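Local coordinates for protein trimethylamine-N-oxide reductase (Haemophilus influenzae, PDB 7L5I) that probably reduces S- and N-oxides such as trimethylamine N-oxide at a molybdenum centre held by two molybdopterin guanine dinucleotides, at residues E116-V121 with A548-V553; G398-S403 with Y519-V524. All blocks are in the same frame, centred on the assembly; numbering follows the deposited sequence.

How the contacts relate
Of the segments in contact, 116-121 on helix 114-131 comes first in the chain. The chain then runs through the five-stranded parallel sheet and into the long loop after strand 381-383, where 398-403 lies. Contact 2 closes when the turn before strand 523-527 and the start of that strand come up against this loop. Helix 540-550 follows, and its end closes contact 1 against helix 114-131. The smaller loop of contact 2 therefore sits wholly within the larger one of contact 1. The two centres are about 35 Å apart. Contact 1 joins two helices, and contact 2 joins a loop to the hairpin of strands 512-517 and 523-527 in a four-stranded mixed sheet.

Contact 1. Residues E116-V121 with A548-V553; sequences EALDLV and AKRAGV
Arg550 lays its guanidinium over Leu118, whose CB sits above the centre of one face, 3.5 Å from CZ. Leu118 CD1 lies farther along, 3.9 Å from Arg550 NH1. The arginine chain crosses both Leu118 and Asp119 at about a right angle. It is extended from CG to NE, which carries NE out to Asp119. Arg550 NE donates to Asp119 OD1 at 2.9 Å in a fairly straight bond (160°). Arg550 NH2 reaches the same oxygen at 3.3 Å and is more bent (135°). The grip is side-on, with two nitrogens on one oxygen. NE meets OD1 nearly along its C-O bond, whereas NH2 comes from above the carboxylate plane; the carboxylate and guanidinium planes are 49° apart. Arg550 NH1 is taken by Glu546, one turn back on its own helix. Two acidic groups thus fix the rotation of the guanidinium, and they would be expected to stabilise its positive charge. Leu118 also touches Glu546 and Leu547. Just beyond Arg550 the helix ends in a Schellman motif, with Gly552 at positive phi. The arrangement is a helix-helix salt bridge laid over an apolar side chain, joining helix 114-131 to the C-terminal end of helix 540-550.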
ATOM      1  N   GLU A 116     -28.261  16.802  13.697  1.00 15.60           N
ATOM      2  CA  GLU A 116     -28.595  17.279  12.362  1.00 15.67           C
ATOM      3  C   GLU A 116     -27.822  16.517  11.290  1.00 16.82           C
ATOM      4  O   GLU A 116     -28.391  16.125  10.260  1.00 15.46           O
ATOM      5  CB  GLU A 116     -28.314  18.785  12.252  1.00 19.20           C
ATOM      6  CG  GLU A 116     -28.483  19.337  10.832  1.00 30.18           C
ATOM      7  CD  GLU A 116     -28.691  20.857  10.781  1.00 46.27           C
ATOM      8  OE1 GLU A 116     -28.596  21.520  11.844  1.00 51.60           O
ATOM      9  OE2 GLU A 116     -28.957  21.371   9.662  1.00 34.09           O
ATOM     10  N   ALA A 117     -26.530  16.280  11.522  1.00 15.26           N
ATOM     11  CA  ALA A 117     -25.712  15.590  10.536  1.00 15.03           C
ATOM     12  C   ALA A 117     -26.136  14.147  10.351  1.00 15.36           C
ATOM     13  O   ALA A 117     -26.216  13.660   9.212  1.00 14.59           O
ATOM     14  CB  ALA A 117     -24.239  15.642  10.957  1.00 17.63           C
ATOM     15  N   LEU A 118     -26.395  13.448  11.454  1.00 13.24           N
ATOM     16  CA  LEU A 118     -26.781  12.044  11.381  1.00 15.74           C
ATOM     17  C   LEU A 118     -28.148  11.869  10.744  1.00 15.78           C
ATOM     18  O   LEU A 118     -28.356  10.926   9.970  1.00 15.10           O
ATOM     19  CB  LEU A 118     -26.749  11.432  12.772  1.00 13.13           C
ATOM     20  CG  LEU A 118     -25.339  11.425  13.365  1.00 17.98           C
ATOM     21  CD1 LEU A 118     -25.430  11.113  14.845  1.00 21.22           C
ATOM     22  CD2 LEU A 118     -24.412  10.450  12.679  1.00 21.60           C
ATOM     23  N   ASP A 119     -29.100  12.757  11.065  1.00 15.84           N
ATOM     24  CA  ASP A 119     -30.396  12.738  10.398  1.00 17.42           C
ATOM     25  C   ASP A 119     -30.233  12.932   8.883  1.00 15.59           C
ATOM     26  O   ASP A 119     -30.897  12.261   8.083  1.00 16.31           O
ATOM     27  CB  ASP A 119     -31.306  13.839  10.955  1.00 17.48           C
ATOM     28  CG  ASP A 119     -31.840  13.559  12.353  1.00 23.76           C
ATOM     29  OD1 ASP A 119     -31.685  12.453  12.892  1.00 26.59           O
ATOM     30  OD2 ASP A 119     -32.467  14.491  12.917  1.00 26.96           O
ATOM     31  N   LEU A 120     -29.342  13.846   8.479  1.00 14.60           N
ATOM     32  CA  LEU A 120     -29.124  14.123   7.067  1.00 14.57           C
ATOM     33  C   LEU A 120     -28.478  12.943   6.359  1.00 13.76           C
ATOM     34  O   LEU A 120     -28.887  12.590   5.242  1.00 15.87           O
ATOM     35  CB  LEU A 120     -28.274  15.381   6.904  1.00 15.16           C
ATOM     36  CG  LEU A 120     -28.021  15.888   5.502  1.00 17.68           C
ATOM     37  CD1 LEU A 120     -29.329  16.331   4.852  1.00 21.34           C
ATOM     38  CD2 LEU A 120     -27.017  17.040   5.556  1.00 16.34           C
ATOM     39  N   VAL A 121     -27.461  12.328   6.965  1.00 14.02           N
ATOM     40  CA  VAL A 121     -26.861  11.134   6.368  1.00 13.47           C
ATOM     41  C   VAL A 121     -27.911  10.048   6.200  1.00 13.44           C
ATOM     42  O   VAL A 121     -28.029   9.427   5.137  1.00 13.25           O
ATOM     43  CB  VAL A 121     -25.692  10.631   7.222  1.00 13.07           C
ATOM     44  CG1 VAL A 121     -25.213   9.279   6.722  1.00 17.13           C
ATOM     45  CG2 VAL A 121     -24.547  11.622   7.210  1.00 12.68           C
ATOM     46  N   ALA A 548     -27.199   3.285  12.658  1.00 14.92           N
ATOM     47  CA  ALA A 548     -27.921   2.015  12.742  1.00 14.69           C
ATOM     48  C   ALA A 548     -29.232   2.189  13.502  1.00 17.43           C
ATOM     49  O   ALA A 548     -30.265   1.647  13.109  1.00 16.83           O
ATOM     50  CB  ALA A 548     -27.050   0.967  13.422  1.00 14.83           C
ATOM     51  N   LYS A 549     -29.197   2.961  14.583  1.00 15.40           N
ATOM     52  CA  LYS A 549     -30.402   3.218  15.354  1.00 17.56           C
ATOM     53  C   LYS A 549     -31.452   3.919  14.513  1.00 16.75           C
ATOM     54  O   LYS A 549     -32.635   3.582  14.577  1.00 17.55           O
ATOM     55  CB  LYS A 549     -30.061   4.068  16.577  1.00 21.95           C
ATOM     56  CG  LYS A 549     -31.238   4.273  17.517  1.00 30.09           C
ATOM     57  CD  LYS A 549     -30.980   5.390  18.508  1.00 41.88           C
ATOM     58  CE  LYS A 549     -32.064   6.459  18.394  1.00 77.13           C
ATOM     59  NZ  LYS A 549     -32.058   7.160  17.065  1.00 64.84           N
ATOM     60  N   ARG A 550     -31.043   4.919  13.724  1.00 17.22           N
ATOM     61  CA  ARG A 550     -32.006   5.590  12.868  1.00 18.70           C
ATOM     62  C   ARG A 550     -32.598   4.648  11.830  1.00 18.52           C
ATOM     63  O   ARG A 550     -33.720   4.876  11.360  1.00 18.46           O
ATOM     64  CB  ARG A 550     -31.347   6.794  12.192  1.00 16.42           C
ATOM     65  CG  ARG A 550     -31.059   7.910  13.158  1.00 17.45           C
ATOM     66  CD  ARG A 550     -30.073   8.927  12.594  1.00 19.21           C
ATOM     67  NE  ARG A 550     -30.076  10.151  13.402  1.00 22.63           N
ATOM     68  CZ  ARG A 550     -29.511  10.273  14.599  1.00 21.34           C
ATOM     69  NH1 ARG A 550     -28.860   9.267  15.160  1.00 22.48           N
ATOM     70  NH2 ARG A 550     -29.593  11.435  15.227  1.00 23.35           N
ATOM     71  N   ALA A 551     -31.867   3.593  11.452  1.00 18.14           N
ATOM     72  CA  ALA A 551     -32.373   2.618  10.492  1.00 17.65           C
ATOM     73  C   ALA A 551     -33.046   1.425  11.157  1.00 18.19           C
ATOM     74  O   ALA A 551     -33.474   0.505  10.455  1.00 22.26           O
ATOM     75  CB  ALA A 551     -31.234   2.111   9.609  1.00 23.23           C
ATOM     76  N   GLY A 552     -33.108   1.400  12.483  1.00 18.10           N
ATOM     77  CA  GLY A 552     -33.774   0.317  13.181  1.00 22.57           C
ATOM     78  C   GLY A 552     -32.967  -0.946  13.354  1.00 24.12           C
ATOM     79  O   GLY A 552     -33.550  -1.985  13.684  1.00 23.37           O
ATOM     80  N   VAL A 553     -31.631  -0.895  13.183  1.00 15.78           N
ATOM     81  CA  VAL A 553     -30.819  -2.107  13.228  1.00 17.42           C
ATOM     82  C   VAL A 553     -29.660  -1.974  14.215  1.00 18.73           C
ATOM     83  O   VAL A 553     -28.600  -2.585  14.034  1.00 17.75           O
ATOM     84  CB  VAL A 553     -30.303  -2.466  11.821  1.00 19.98           C
ATOM     85  CG1 VAL A 553     -31.464  -2.744  10.848  1.00 20.17           C
ATOM     86  CG2 VAL A 553     -29.449  -1.343  11.252  1.00 17.42           C
TER

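Contact 2. Residues G398-S403 with Y519-V524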
ATOM      1  N   GLY A 398       1.340 -19.230  19.670  1.00 17.94           N
ATOM      2  CA  GLY A 398       0.459 -18.553  20.592  1.00 18.93           C
ATOM      3  C   GLY A 398      -0.956 -18.606  20.085  1.00 19.69           C
ATOM      4  O   GLY A 398      -1.441 -19.672  19.703  1.00 21.18           O
ATOM      5  N   GLY A 399      -1.615 -17.457  20.068  1.00 19.91           N
ATOM      6  CA  GLY A 399      -2.956 -17.355  19.505  1.00 16.17           C
ATOM      7  C   GLY A 399      -3.108 -16.003  18.850  1.00 17.45           C
ATOM      8  O   GLY A 399      -2.297 -15.091  19.063  1.00 18.74           O
ATOM      9  N   ILE A 400      -4.124 -15.898  18.002  1.00 19.38           N
ATOM     10  CA  ILE A 400      -4.393 -14.687  17.239  1.00 18.30           C
ATOM     11  C   ILE A 400      -5.751 -14.146  17.672  1.00 16.98           C
ATOM     12  O   ILE A 400      -6.745 -14.889  17.715  1.00 14.72           O
ATOM     13  CB  ILE A 400      -4.378 -14.956  15.723  1.00 21.49           C
ATOM     14  CG1 ILE A 400      -3.007 -15.494  15.282  1.00 20.67           C
ATOM     15  CG2 ILE A 400      -4.729 -13.684  14.970  1.00 22.54           C
ATOM     16  CD1 ILE A 400      -3.016 -15.988  13.888  1.00 26.08           C
ATOM     17  N   ILE A 401      -5.793 -12.850  17.992  1.00 14.81           N
ATOM     18  CA  ILE A 401      -7.036 -12.232  18.421  1.00 13.50           C
ATOM     19  C   ILE A 401      -8.023 -12.141  17.258  1.00 15.58           C
ATOM     20  O   ILE A 401      -7.666 -12.096  16.072  1.00 15.13           O
ATOM     21  CB  ILE A 401      -6.789 -10.835  19.023  1.00 13.74           C
ATOM     22  CG1 ILE A 401      -6.228  -9.894  17.953  1.00 17.68           C
ATOM     23  CG2 ILE A 401      -5.894 -10.920  20.250  1.00 16.65           C
ATOM     24  CD1 ILE A 401      -6.022  -8.471  18.470  1.00 16.90           C
ATOM     25  N   GLY A 402      -9.306 -12.089  17.619  1.00 12.68           N
ATOM     26  CA  GLY A 402     -10.358 -11.844  16.662  1.00 17.91           C
ATOM     27  C   GLY A 402     -10.457 -10.376  16.288  1.00 16.02           C
ATOM     28  O   GLY A 402      -9.741  -9.512  16.813  1.00 15.00           O
ATOM     29  N   SER A 403     -11.379 -10.095  15.368  1.00 15.97           N
ATOM     30  CA  SER A 403     -11.626  -8.728  14.902  1.00 15.08           C
ATOM     31  C   SER A 403     -13.077  -8.587  14.457  1.00 17.42           C
ATOM     32  O   SER A 403     -13.755  -9.564  14.134  1.00 17.70           O
ATOM     33  CB  SER A 403     -10.658  -8.353  13.764  1.00 24.25           C
ATOM     34  OG  SER A 403     -10.809  -9.197  12.640  1.00 32.82           O
ATOM     35  N   TYR A 519       3.303 -11.195  10.273  1.00 15.18           N
ATOM     36  CA  TYR A 519       3.463 -12.640  10.118  1.00 14.94           C
ATOM     37  C   TYR A 519       3.903 -13.333  11.387  1.00 14.44           C
ATOM     38  O   TYR A 519       3.515 -14.491  11.616  1.00 16.75           O
ATOM     39  CB  TYR A 519       4.472 -12.929   9.000  1.00 14.89           C
ATOM     40  CG  TYR A 519       4.036 -12.330   7.692  1.00 12.61           C
ATOM     41  CD1 TYR A 519       3.186 -13.015   6.851  1.00 14.03           C
ATOM     42  CD2 TYR A 519       4.439 -11.054   7.306  1.00 14.38           C
ATOM     43  CE1 TYR A 519       2.770 -12.483   5.629  1.00 17.11           C
ATOM     44  CE2 TYR A 519       4.009 -10.505   6.086  1.00 15.08           C
ATOM     45  CZ  TYR A 519       3.162 -11.226   5.259  1.00 12.42           C
ATOM     46  OH  TYR A 519       2.735 -10.729   4.034  1.00 14.85           O
ATOM     47  N   SER A 520       4.720 -12.681  12.199  1.00 14.30           N
ATOM     48  CA  SER A 520       5.216 -13.329  13.408  1.00 11.98           C
ATOM     49  C   SER A 520       4.094 -13.599  14.386  1.00 15.71           C
ATOM     50  O   SER A 520       4.124 -14.614  15.095  1.00 15.29           O
ATOM     51  CB  SER A 520       6.276 -12.446  14.078  1.00 15.63           C
ATOM     52  OG  SER A 520       5.691 -11.257  14.549  1.00 17.70           O
ATOM     53  N   MET A 521       3.104 -12.715  14.431  1.00 16.92           N
ATOM     54  CA  MET A 521       2.068 -12.756  15.442  1.00 15.55           C
ATOM     55  C   MET A 521       2.672 -12.906  16.833  1.00 16.84           C
ATOM     56  O   MET A 521       2.166 -13.659  17.666  1.00 17.21           O
ATOM     57  CB  MET A 521       1.086 -13.892  15.160  1.00 16.56           C
ATOM     58  CG  MET A 521       0.535 -13.861  13.775  1.00 24.45           C
ATOM     59  SD  MET A 521      -0.132 -12.214  13.390  1.00 39.47           S
ATOM     60  CE  MET A 521      -1.765 -12.422  13.942  1.00 34.70           C
ATOM     61  N   MET A 522       3.761 -12.183  17.098  1.00 13.96           N
ATOM     62  CA  MET A 522       4.572 -12.484  18.266  1.00 12.01           C
ATOM     63  C   MET A 522       4.110 -11.788  19.546  1.00 17.66           C
ATOM     64  O   MET A 522       4.666 -12.075  20.611  1.00 16.99           O
ATOM     65  CB  MET A 522       6.032 -12.123  18.001  1.00 16.40           C
ATOM     66  CG  MET A 522       6.237 -10.685  17.787  1.00 17.47           C
ATOM     67  SD  MET A 522       7.992 -10.290  17.808  1.00 37.35           S
ATOM     68  CE  MET A 522       8.578 -11.399  16.589  1.00 25.55           C
ATOM     69  N   SER A 523       3.121 -10.900  19.473  1.00 12.95           N
ATOM     70  CA  SER A 523       2.612 -10.251  20.671  1.00 15.02           C
ATOM     71  C   SER A 523       1.168  -9.818  20.467  1.00 12.82           C
ATOM     72  O   SER A 523       0.749  -9.509  19.346  1.00 14.25           O
ATOM     73  CB  SER A 523       3.403  -8.998  21.069  1.00 17.53           C
ATOM     74  OG  SER A 523       4.798  -9.219  20.986  1.00 22.74           O
ATOM     75  N   VAL A 524       0.434  -9.741  21.582  1.00 13.78           N
ATOM     76  CA  VAL A 524      -0.832  -9.022  21.663  1.00 12.95           C
ATOM     77  C   VAL A 524      -0.528  -7.648  22.243  1.00 13.46           C
ATOM     78  O   VAL A 524       0.062  -7.538  23.328  1.00 12.66           O
ATOM     79  CB  VAL A 524      -1.860  -9.756  22.527  1.00 10.92           C
ATOM     80  CG1 VAL A 524      -3.179  -9.017  22.515  1.00 14.83           C
ATOM     81  CG2 VAL A 524      -2.019 -11.157  22.040  1.00 16.03           C
TER
HETATM   82  O   HOH W   1       0.346 -15.828  17.884  1.00 19.42           O
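Gly399 begins the contact through its backbone. Its O accepts from a water at 3.0 Å, and the same water donates to Met521 O at 2.8 Å. One water thus links the two carbonyl oxygens.

Ile400 comes next and meets the end of Met521. The methionine chain bends at both chi2 and chi3 (-51° and -89°), which folds its methyl back onto the isoleucine. CE lies against both branches of Ile400. It is 3.4 Å from Ile400 CG2, tighter than usual van der Waals contact, and 3.6 Å from Ile400 CG1. Ile400 CD1 touches both Met521 CE and, at 4.1 Å, Met521 CG. The two side chains cross at about a right angle. The side chain of Met521 also touches Met225 and Met515.

Ile401 points toward the strand that follows the turn. Its CG2 branch touches Val524 CG1 at 4.0 Å, a looser meeting than the one at Ile400. A chi1 of -177° at Val524 swings CG1 away from the backbone N and against this branch. Both isoleucine contacts are purely apolar, and the water supplies a polar link beside them. Ile401 also packs on Leu513 and Met515 of strand 512-517, so it spans both strands of the hairpin.

At Gly402 the loop leaves this surface. Backbone bonding to Phe570 holds it to another part of the chain, and its O accepts a hydrogen bond from Ser149 OG. The arrangement is a long loop laid across a beta-hairpin, whose strands 512-517 and 523-527 are the two central strands of a four-stranded mixed sheet.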